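Local atomic coordinates of aldehyde dehydrogenase family protein (Pseudomonas syringae pv. tomato, PDB entry 6X9L), a protein that oxidises long-chain aliphatic aldehydes with NAD+ as electron acceptor, the deposited form being an engineered variant caught with NAD+ and octanal. Residues K261-D269 with Y402-A412; V138-I149 with E474-F485. The protein carries 1 engineered substitution. One frame throughout, in Å; residues are numbered along the deposited sequence.

Interaction 1: residues K261-D269 with Y402-A412; sequences KSPNILLPD and YDTIDEAVAIA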
loop_
_atom_site.group_PDB
_atom_site.type_symbol
_atom_site.label_atom_id
_atom_site.label_comp_id
_atom_site.label_asym_id
_atom_site.label_seq_id
_atom_site.Cartn_x
_atom_site.Cartn_y
_atom_site.Cartn_z
ATOM N N LYS A 261 16.924 1.215 -12.390
ATOM C CA LYS A 261 18.231 0.970 -13.011
ATOM C C LYS A 261 18.146 -0.396 -13.698
ATOM O O LYS A 261 18.815 -1.359 -13.333
ATOM C CB LYS A 261 19.374 0.973 -11.999
ATOM C CG LYS A 261 20.397 2.044 -12.186
ATOM C CD LYS A 261 21.158 1.976 -13.501
ATOM C CE LYS A 261 21.786 3.342 -13.702
ATOM N NZ LYS A 261 22.820 3.432 -14.740
ATOM N N SER A 262 17.296 -0.488 -14.701
ATOM C CA SER A 262 16.834 -1.787 -15.135
ATOM C C SER A 262 17.950 -2.521 -15.869
ATOM O O SER A 262 18.616 -1.937 -16.737
ATOM C CB SER A 262 15.585 -1.638 -16.006
ATOM O OG SER A 262 14.538 -1.008 -15.267
ATOM N N PRO A 263 18.210 -3.783 -15.526
ATOM C CA PRO A 263 19.261 -4.548 -16.203
ATOM C C PRO A 263 18.770 -5.181 -17.495
ATOM O O PRO A 263 17.585 -5.457 -17.682
ATOM C CB PRO A 263 19.626 -5.625 -15.175
ATOM C CG PRO A 263 18.355 -5.852 -14.412
ATOM C CD PRO A 263 17.640 -4.500 -14.374
ATOM N N ASN A 264 19.722 -5.396 -18.399
ATOM C CA ASN A 264 19.524 -6.161 -19.626
ATOM C C ASN A 264 20.621 -7.226 -19.649
ATOM O O ASN A 264 21.788 -6.917 -19.928
ATOM C CB ASN A 264 19.573 -5.251 -20.852
ATOM C CG ASN A 264 19.163 -5.956 -22.128
ATOM O OD1 ASN A 264 18.674 -7.088 -22.099
ATOM N ND2 ASN A 264 19.355 -5.288 -23.258
ATOM N N ILE A 265 20.249 -8.466 -19.318
ATOM C CA ILE A 265 21.169 -9.599 -19.339
ATOM C C ILE A 265 21.107 -10.254 -20.712
ATOM O O ILE A 265 20.048 -10.729 -21.133
ATOM C CB ILE A 265 20.834 -10.636 -18.254
ATOM C CG1 ILE A 265 21.025 -10.094 -16.831
ATOM C CG2 ILE A 265 21.694 -11.882 -18.453
ATOM C CD1 ILE A 265 20.689 -11.133 -15.756
ATOM N N LEU A 266 22.243 -10.296 -21.401
ATOM C CA LEU A 266 22.414 -11.137 -22.574
ATOM C C LEU A 266 23.037 -12.454 -22.106
ATOM O O LEU A 266 24.198 -12.489 -21.680
ATOM C CB LEU A 266 23.267 -10.434 -23.633
ATOM C CG LEU A 266 22.510 -9.338 -24.404
ATOM C CD1 LEU A 266 21.791 -8.331 -23.454
ATOM C CD2 LEU A 266 23.424 -8.604 -25.378
ATOM N N LEU A 267 22.240 -13.520 -22.151
ATOM C CA LEU A 267 22.710 -14.859 -21.850
ATOM C C LEU A 267 23.655 -15.346 -22.951
ATOM O O LEU A 267 23.585 -14.881 -24.093
ATOM C CB LEU A 267 21.511 -15.799 -21.719
ATOM C CG LEU A 267 20.568 -15.471 -20.553
ATOM C CD1 LEU A 267 19.300 -16.249 -20.664
ATOM C CD2 LEU A 267 21.229 -15.755 -19.208
ATOM N N PRO A 268 24.558 -16.276 -22.626
ATOM C CA PRO A 268 25.619 -16.643 -23.585
ATOM C C PRO A 268 25.114 -17.176 -24.919
ATOM O O PRO A 268 25.833 -17.073 -25.926
ATOM C CB PRO A 268 26.411 -17.716 -22.831
ATOM C CG PRO A 268 26.128 -17.475 -21.403
ATOM C CD PRO A 268 24.747 -16.917 -21.314
ATOM N N ASP A 269 23.922 -17.755 -24.933
ATOM C CA ASP A 269 23.382 -18.358 -26.170
ATOM C C ASP A 269 22.611 -17.344 -27.001
ATOM O O ASP A 269 21.960 -17.755 -27.928
ATOM C CB ASP A 269 22.510 -19.561 -25.828
ATOM C CG ASP A 269 21.216 -19.202 -25.138
ATOM O OD1 ASP A 269 21.101 -18.082 -24.696
ATOM O OD2 ASP A 269 20.344 -20.045 -25.072
ATOM N N TYR A 402 30.243 -10.354 -16.962
ATOM C CA TYR A 402 30.028 -11.427 -16.001
ATOM C C TYR A 402 30.737 -12.702 -16.465
ATOM O O TYR A 402 30.983 -12.902 -17.657
ATOM C CB TYR A 402 28.523 -11.658 -15.775
ATOM C CG TYR A 402 27.764 -12.275 -16.939
ATOM C CD1 TYR A 402 27.888 -13.633 -17.241
ATOM C CD2 TYR A 402 26.885 -11.514 -17.712
ATOM C CE1 TYR A 402 27.187 -14.206 -18.293
ATOM C CE2 TYR A 402 26.174 -12.087 -18.770
ATOM C CZ TYR A 402 26.328 -13.430 -19.051
ATOM O OH TYR A 402 25.625 -14.016 -20.081
ATOM N N ASP A 403 31.067 -13.566 -15.501
ATOM C CA ASP A 403 31.764 -14.817 -15.769
ATOM C C ASP A 403 30.905 -16.059 -15.587
ATOM O O ASP A 403 31.329 -17.140 -16.004
ATOM C CB ASP A 403 32.988 -14.953 -14.854
ATOM C CG ASP A 403 33.974 -13.809 -15.012
ATOM O OD1 ASP A 403 34.481 -13.591 -16.143
ATOM O OD2 ASP A 403 34.242 -13.127 -13.994
ATOM N N THR A 404 29.745 -15.949 -14.939
ATOM C CA THR A 404 28.772 -17.033 -14.890
ATOM C C THR A 404 27.371 -16.435 -14.920
ATOM O O THR A 404 27.168 -15.266 -14.570
ATOM C CB THR A 404 28.912 -17.909 -13.640
ATOM O OG1 THR A 404 28.673 -17.111 -12.477
ATOM C CG2 THR A 404 30.276 -18.513 -13.560
ATOM N N ILE A 405 26.404 -17.260 -15.343
ATOM C CA ILE A 405 25.000 -16.858 -15.331
ATOM C C ILE A 405 24.540 -16.546 -13.904
ATOM O O ILE A 405 23.759 -15.618 -13.680
ATOM C CB ILE A 405 24.133 -17.952 -15.989
ATOM C CG1 ILE A 405 24.565 -18.190 -17.427
ATOM C CG2 ILE A 405 22.655 -17.579 -15.965
ATOM C CD1 ILE A 405 23.677 -19.153 -18.164
ATOM N N ASP A 406 25.002 -17.322 -12.919
ATOM C CA ASP A 406 24.681 -16.993 -11.533
ATOM C C ASP A 406 25.169 -15.589 -11.189
ATOM O O ASP A 406 24.476 -14.829 -10.497
ATOM C CB ASP A 406 25.298 -18.022 -10.580
ATOM C CG ASP A 406 24.537 -19.342 -10.557
ATOM O OD1 ASP A 406 23.333 -19.325 -10.902
ATOM O OD2 ASP A 406 25.141 -20.388 -10.183
ATOM N N GLU A 407 26.363 -15.232 -11.672
ATOM C CA GLU A 407 26.936 -13.917 -11.418
ATOM C C GLU A 407 26.129 -12.819 -12.096
ATOM O O GLU A 407 25.919 -11.739 -11.522
ATOM C CB GLU A 407 28.381 -13.901 -11.901
ATOM C CG GLU A 407 29.011 -12.543 -11.922
ATOM C CD GLU A 407 30.483 -12.632 -12.242
ATOM O OE1 GLU A 407 31.040 -13.748 -12.109
ATOM O OE2 GLU A 407 31.076 -11.598 -12.621
ATOM N N ALA A 408 25.673 -13.080 -13.323
ATOM C CA ALA A 408 24.900 -12.090 -14.061
ATOM C C ALA A 408 23.624 -11.726 -13.316
ATOM O O ALA A 408 23.231 -10.554 -13.272
ATOM C CB ALA A 408 24.579 -12.622 -15.458
ATOM N N VAL A 409 22.974 -12.720 -12.708
ATOM C CA VAL A 409 21.765 -12.461 -11.930
ATOM C C VAL A 409 22.094 -11.607 -10.705
ATOM O O VAL A 409 21.369 -10.652 -10.371
ATOM C CB VAL A 409 21.079 -13.795 -11.552
ATOM C CG1 VAL A 409 19.959 -13.575 -10.541
ATOM C CG2 VAL A 409 20.534 -14.508 -12.806
ATOM N N ALA A 410 23.204 -11.920 -10.025
ATOM C CA ALA A 410 23.588 -11.155 -8.842
ATOM C C ALA A 410 23.833 -9.686 -9.186
ATOM O O ALA A 410 23.436 -8.786 -8.436
ATOM C CB ALA A 410 24.825 -11.776 -8.198
ATOM N N ILE A 411 24.481 -9.426 -10.320
ATOM C CA ILE A 411 24.678 -8.058 -10.779
ATOM C C ILE A 411 23.341 -7.408 -11.104
ATOM O O ILE A 411 23.097 -6.243 -10.756
ATOM C CB ILE A 411 25.619 -8.048 -11.997
ATOM C CG1 ILE A 411 26.995 -8.568 -11.611
ATOM C CG2 ILE A 411 25.729 -6.658 -12.600
ATOM C CD1 ILE A 411 27.972 -8.534 -12.743
ATOM N N ALA A 412 22.458 -8.138 -11.789
ATOM C CA ALA A 412 21.168 -7.560 -12.137
ATOM C C ALA A 412 20.408 -7.131 -10.885
ATOM O O ALA A 412 19.808 -6.054 -10.853
ATOM C CB ALA A 412 20.351 -8.555 -12.965
#

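Interaction 2: residues V138-I149 with E474-F485; sequences VEGGTAIEREPI and EEYLETKAIVGF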
loop_
_atom_site.group_PDB
_atom_site.type_symbol
_atom_site.label_atom_id
_atom_site.label_comp_id
_atom_site.label_asym_id
_atom_site.label_seq_id
_atom_site.Cartn_x
_atom_site.Cartn_y
_atom_site.Cartn_z
ATOM N N VAL A 138 -19.931 -13.350 -3.878
ATOM C CA VAL A 138 -20.627 -13.967 -2.761
ATOM C C VAL A 138 -19.993 -15.330 -2.519
ATOM O O VAL A 138 -20.052 -16.211 -3.385
ATOM C CB VAL A 138 -22.134 -14.070 -3.024
ATOM C CG1 VAL A 138 -22.844 -14.723 -1.864
ATOM C CG2 VAL A 138 -22.694 -12.666 -3.297
ATOM N N GLU A 139 -19.362 -15.492 -1.349
ATOM C CA GLU A 139 -18.615 -16.691 -0.986
ATOM C C GLU A 139 -19.370 -17.588 -0.018
ATOM O O GLU A 139 -18.779 -18.528 0.519
ATOM C CB GLU A 139 -17.268 -16.326 -0.359
ATOM C CG GLU A 139 -17.385 -15.744 1.066
ATOM C CD GLU A 139 -16.088 -15.840 1.897
ATOM O OE1 GLU A 139 -15.871 -16.884 2.559
ATOM O OE2 GLU A 139 -15.292 -14.866 1.901
ATOM N N GLY A 140 -20.648 -17.320 0.229
ATOM C CA GLY A 140 -21.405 -18.076 1.205
ATOM C C GLY A 140 -22.435 -17.200 1.886
ATOM O O GLY A 140 -23.410 -16.790 1.247
ATOM N N GLY A 141 -22.242 -16.921 3.179
ATOM C CA GLY A 141 -22.928 -15.858 3.883
ATOM C C GLY A 141 -22.167 -14.551 3.904
ATOM O O GLY A 141 -22.628 -13.587 4.520
ATOM N N THR A 142 -21.000 -14.488 3.254
ATOM C CA THR A 142 -20.175 -13.286 3.200
ATOM C C THR A 142 -20.077 -12.808 1.763
ATOM O O THR A 142 -19.869 -13.611 0.852
ATOM C CB THR A 142 -18.748 -13.530 3.756
ATOM O OG1 THR A 142 -18.805 -13.760 5.172
ATOM C CG2 THR A 142 -17.838 -12.330 3.472
ATOM N N ALA A 143 -20.224 -11.504 1.562
ATOM C CA ALA A 143 -20.120 -10.892 0.245
ATOM C C ALA A 143 -18.979 -9.882 0.244
ATOM O O ALA A 143 -18.808 -9.124 1.205
ATOM C CB ALA A 143 -21.434 -10.199 -0.167
ATOM N N ILE A 144 -18.196 -9.893 -0.833
ATOM C CA ILE A 144 -17.109 -8.946 -1.053
ATOM C C ILE A 144 -17.598 -7.893 -2.034
ATOM O O ILE A 144 -17.992 -8.218 -3.160
ATOM C CB ILE A 144 -15.862 -9.642 -1.610
ATOM C CG1 ILE A 144 -15.595 -10.954 -0.864
ATOM C CG2 ILE A 144 -14.672 -8.679 -1.619
ATOM C CD1 ILE A 144 -15.025 -10.788 0.499
ATOM N N GLU A 145 -17.574 -6.633 -1.624
ATOM C CA GLU A 145 -17.917 -5.538 -2.516
ATOM C C GLU A 145 -16.692 -4.655 -2.706
ATOM O O GLU A 145 -16.025 -4.301 -1.738
ATOM C CB GLU A 145 -19.105 -4.749 -1.969
ATOM C CG GLU A 145 -20.372 -5.610 -1.861
ATOM C CD GLU A 145 -21.623 -4.801 -1.547
ATOM O OE1 GLU A 145 -21.529 -3.554 -1.523
ATOM O OE2 GLU A 145 -22.692 -5.415 -1.329
ATOM N N ARG A 146 -16.376 -4.338 -3.952
ATOM C CA ARG A 146 -15.262 -3.468 -4.282
ATOM C C ARG A 146 -15.813 -2.080 -4.583
ATOM O O ARG A 146 -16.682 -1.931 -5.448
ATOM C CB ARG A 146 -14.477 -4.038 -5.464
ATOM C CG ARG A 146 -13.782 -5.350 -5.132
ATOM C CD ARG A 146 -12.635 -5.081 -4.191
ATOM N NE ARG A 146 -11.388 -5.603 -4.745
ATOM C CZ ARG A 146 -10.185 -5.053 -4.586
ATOM N NH1 ARG A 146 -10.028 -3.932 -3.884
ATOM N NH2 ARG A 146 -9.129 -5.627 -5.150
ATOM N N GLU A 147 -15.332 -1.075 -3.852
ATOM C CA GLU A 147 -15.874 0.271 -3.933
ATOM C C GLU A 147 -14.759 1.264 -4.210
ATOM O O GLU A 147 -13.608 1.033 -3.824
ATOM C CB GLU A 147 -16.578 0.676 -2.634
ATOM C CG GLU A 147 -17.670 -0.252 -2.208
ATOM C CD GLU A 147 -18.242 0.100 -0.844
ATOM O OE1 GLU A 147 -19.224 -0.575 -0.436
ATOM O OE2 GLU A 147 -17.716 1.038 -0.190
ATOM N N PRO A 148 -15.071 2.377 -4.876
ATOM C CA PRO A 148 -14.064 3.425 -5.067
ATOM C C PRO A 148 -13.591 3.946 -3.726
ATOM O O PRO A 148 -14.371 4.086 -2.790
ATOM C CB PRO A 148 -14.817 4.501 -5.859
ATOM C CG PRO A 148 -16.235 4.213 -5.622
ATOM C CD PRO A 148 -16.333 2.730 -5.514
ATOM N N ILE A 149 -12.298 4.235 -3.638
ATOM C CA ILE A 149 -11.775 4.693 -2.357
ATOM C C ILE A 149 -12.117 6.160 -2.101
ATOM O O ILE A 149 -12.139 6.590 -0.941
ATOM C CB ILE A 149 -10.260 4.427 -2.287
ATOM C CG1 ILE A 149 -9.719 4.727 -0.891
ATOM C CG2 ILE A 149 -9.514 5.214 -3.377
ATOM C CD1 ILE A 149 -8.364 4.113 -0.646
ATOM N N GLU A 474 -7.509 -1.883 -9.583
ATOM C CA GLU A 474 -7.811 -2.255 -8.205
ATOM C C GLU A 474 -7.102 -1.373 -7.177
ATOM O O GLU A 474 -7.537 -1.332 -6.023
ATOM C CB GLU A 474 -7.485 -3.734 -7.993
ATOM C CG GLU A 474 -8.403 -4.653 -8.818
ATOM C CD GLU A 474 -8.278 -6.130 -8.467
ATOM O OE1 GLU A 474 -7.160 -6.588 -8.143
ATOM O OE2 GLU A 474 -9.308 -6.835 -8.526
ATOM N N GLU A 475 -6.056 -0.636 -7.576
ATOM C CA GLU A 475 -5.447 0.339 -6.683
ATOM C C GLU A 475 -6.411 1.445 -6.276
ATOM O O GLU A 475 -6.161 2.130 -5.282
ATOM C CB GLU A 475 -4.221 0.961 -7.341
ATOM C CG GLU A 475 -3.162 -0.041 -7.699
ATOM C CD GLU A 475 -2.395 -0.543 -6.485
ATOM O OE1 GLU A 475 -2.351 0.191 -5.475
ATOM O OE2 GLU A 475 -1.834 -1.666 -6.551
ATOM N N TYR A 476 -7.505 1.639 -7.008
ATOM C CA TYR A 476 -8.466 2.677 -6.669
ATOM C C TYR A 476 -9.731 2.130 -6.022
ATOM O O TYR A 476 -10.688 2.887 -5.820
ATOM C CB TYR A 476 -8.809 3.494 -7.913
ATOM C CG TYR A 476 -7.611 4.242 -8.438
ATOM C CD1 TYR A 476 -7.309 5.519 -7.978
ATOM C CD2 TYR A 476 -6.753 3.657 -9.357
ATOM C CE1 TYR A 476 -6.201 6.194 -8.439
ATOM C CE2 TYR A 476 -5.655 4.328 -9.830
ATOM C CZ TYR A 476 -5.376 5.596 -9.369
ATOM O OH TYR A 476 -4.272 6.273 -9.841
ATOM N N LEU A 477 -9.747 0.851 -5.651
ATOM C CA LEU A 477 -10.883 0.260 -4.954
ATOM C C LEU A 477 -10.521 -0.095 -3.522
ATOM O O LEU A 477 -9.446 -0.640 -3.265
ATOM C CB LEU A 477 -11.377 -0.997 -5.678
ATOM C CG LEU A 477 -11.764 -0.766 -7.141
ATOM C CD1 LEU A 477 -11.905 -2.103 -7.839
ATOM C CD2 LEU A 477 -13.038 0.075 -7.249
ATOM N N GLU A 478 -11.418 0.232 -2.591
ATOM C CA GLU A 478 -11.394 -0.381 -1.273
ATOM C C GLU A 478 -11.949 -1.794 -1.349
ATOM O O GLU A 478 -12.444 -2.248 -2.384
ATOM C CB GLU A 478 -12.200 0.423 -0.266
ATOM C CG GLU A 478 -11.473 1.606 0.298
ATOM C CD GLU A 478 -10.324 1.222 1.227
ATOM O OE1 GLU A 478 -9.808 2.135 1.912
ATOM O OE2 GLU A 478 -9.941 0.018 1.272
ATOM N N THR A 479 -11.893 -2.487 -0.222
ATOM C CA THR A 479 -12.361 -3.861 -0.128
ATOM C C THR A 479 -13.250 -3.986 1.102
ATOM O O THR A 479 -12.846 -3.610 2.216
ATOM C CB THR A 479 -11.165 -4.824 -0.077
ATOM O OG1 THR A 479 -10.567 -4.868 -1.376
ATOM C CG2 THR A 479 -11.579 -6.234 0.347
ATOM N N LYS A 480 -14.469 -4.476 0.897
ATOM C CA LYS A 480 -15.442 -4.567 1.967
ATOM C C LYS A 480 -15.940 -5.997 2.092
ATOM O O LYS A 480 -16.219 -6.654 1.085
ATOM C CB LYS A 480 -16.610 -3.617 1.728
ATOM C CG LYS A 480 -17.720 -3.765 2.740
ATOM C CD LYS A 480 -18.873 -2.851 2.405
ATOM C CE LYS A 480 -18.605 -1.435 2.891
ATOM N NZ LYS A 480 -19.635 -0.496 2.399
ATOM N N ALA A 481 -16.033 -6.484 3.329
ATOM C CA ALA A 481 -16.624 -7.788 3.609
ATOM C C ALA A 481 -17.934 -7.568 4.343
ATOM O O ALA A 481 -17.966 -6.902 5.385
ATOM C CB ALA A 481 -15.695 -8.686 4.429
ATOM N N ILE A 482 -19.017 -8.080 3.769
ATOM C CA ILE A 482 -20.309 -8.048 4.431
ATOM C C ILE A 482 -20.572 -9.449 4.946
ATOM O O ILE A 482 -21.128 -10.284 4.223
ATOM C CB ILE A 482 -21.416 -7.563 3.483
ATOM C CG1 ILE A 482 -21.030 -6.207 2.917
ATOM C CG2 ILE A 482 -22.757 -7.458 4.216
ATOM C CD1 ILE A 482 -22.023 -5.689 1.932
ATOM N N VAL A 483 -20.145 -9.717 6.193
ATOM C CA VAL A 483 -20.360 -11.009 6.837
ATOM C C VAL A 483 -21.805 -11.089 7.321
ATOM O O VAL A 483 -22.380 -10.091 7.772
ATOM C CB VAL A 483 -19.367 -11.218 8.002
ATOM C CG1 VAL A 483 -19.252 -12.698 8.329
ATOM C CG2 VAL A 483 -17.985 -10.626 7.679
ATOM N N GLY A 484 -22.403 -12.277 7.229
ATOM C CA GLY A 484 -23.830 -12.387 7.460
ATOM C C GLY A 484 -24.685 -11.874 6.320
ATOM O O GLY A 484 -25.866 -11.584 6.521
ATOM N N PHE A 485 -24.099 -11.725 5.131
ATOM C CA PHE A 485 -24.849 -11.314 3.944
ATOM C C PHE A 485 -26.002 -12.269 3.670
ATOM O O PHE A 485 -27.112 -11.833 3.352
ATOM C CB PHE A 485 -23.887 -11.249 2.756
ATOM C CG PHE A 485 -24.479 -10.712 1.494
ATOM C CD1 PHE A 485 -24.627 -9.353 1.307
ATOM C CD2 PHE A 485 -24.820 -11.568 0.456
ATOM C CE1 PHE A 485 -25.140 -8.855 0.123
ATOM C CE2 PHE A 485 -25.331 -11.080 -0.724
ATOM C CZ PHE A 485 -25.496 -9.720 -0.894
#

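Interaction 1: residues K261-D269 with Y402-A412
The phenol hydroxyl of Y402 donates to the backbone carbonyl of L266, OH to O 2.6 Å, with the acceptor lying in the plane of the ring at its edge. The hydroxyl meets that carbonyl at a C=O...donor angle of 137° and slightly tilted from its plane. P268 closes in on the same rim, its CD 3.3 Å from Y402 OH, and that CD also reaches CD1 of I405. Beside it, L267 and I405 cross at about a right angle through CD2 and CG2, 4.0 Å apart. Farther along, CD1 of I265 rests 3.8 Å from CB of A412 and close to the A408 carbonyl; chi2 near 180° extends the chain so that this methyl leads. P263 finishes the row, its CG 3.7 Å from A412 CB.

Strand 263-266 is an inner strand of a mixed sheet, between strands 296-300 and 422-424. Helix 405-412 lies on that sheet close to antiparallel to the strand, 171° between the directions of the short segments, in the catalytic domain of the aldehyde dehydrogenase fold.

CB of A408 lies over one face of the Y402 ring, toward its rim, while I298 and P300 touch the side chain. At the N-cap, T404 OG1 accepts from E407 N at 3.1 Å, while D403 makes a salt bridge to R301.

Interaction 2: residues V138-I149 with E474-F485
A143 and I482 form one hydrogen-bonded pair of an antiparallel ladder, and E145 and K480 form the next. I482 N to A143 O is nearly straight (2.8 Å, 176°) and lies in the carbonyl plane, whereas the return bond from A143 N meets I482 O from above its plane. Toward the far end E478 N donates to E147 O, and I149 N reaches Y476 O at 3.0 Å. CA-H...O contacts supplement the ladder: I144 CA to K480 O between the two pairs, T142 CA to I482 O just beyond the first.

Charged groups come next. K480 bends at chi3 (-81°) and brings NZ to the syn side of E147 OE1, a 2.9 Å salt bridge; NZ also bonds to I438 O of the second subunit, and E147 OE2 to Y459 there. The methyl CD1 of I482 lies against the E145 carboxylate. R146 bends at chi2 and chi3, which carries its guanidinium over the partner strand: T479 OG1 lies over one face, NH1 makes a weak bond to E478 O near the plane, and NH2 forms a long salt bridge with E474 OE2 at 3.6 Å. E474 OE2 also hydrogen-bonds the Y133 hydroxyl, its stronger partner.

Among apolar contacts, F485 lays its ring face on CB of A143, a CH-pi contact 3.6 Å from the centroid, with V138 CG2 4.0 Å from CE2.

Strand 477-483 also pairs in parallel with a strand of the second subunit, through A481 to V483, giving the intersubunit sheet built on the oligomerisation arm of aldehyde dehydrogenases.

Interactions 1 and 2 do not touch: their centres are 43 Å apart and their nearest atoms about 19 Å. In sequence, 261-269 and 402-412 both fall between 138-149 and 474-485. From interaction 1, the side chain of P263 is about 13 Å from both the NAD and the octanal; from interaction 2, that of Y476 is about 11 Å from the NAD. At these distances the two side chains probably lie behind the pocket rather than lining it. Interaction 1 is internal packing of one subunit, with no atoms of the other chain touching it, whereas interaction 2 reaches the second subunit. I438 ties interaction 1 of one subunit to interaction 2 of the other: it touches I265 and A412 in its own chain, and its carbonyl accepts from K480 NZ of the other subunit.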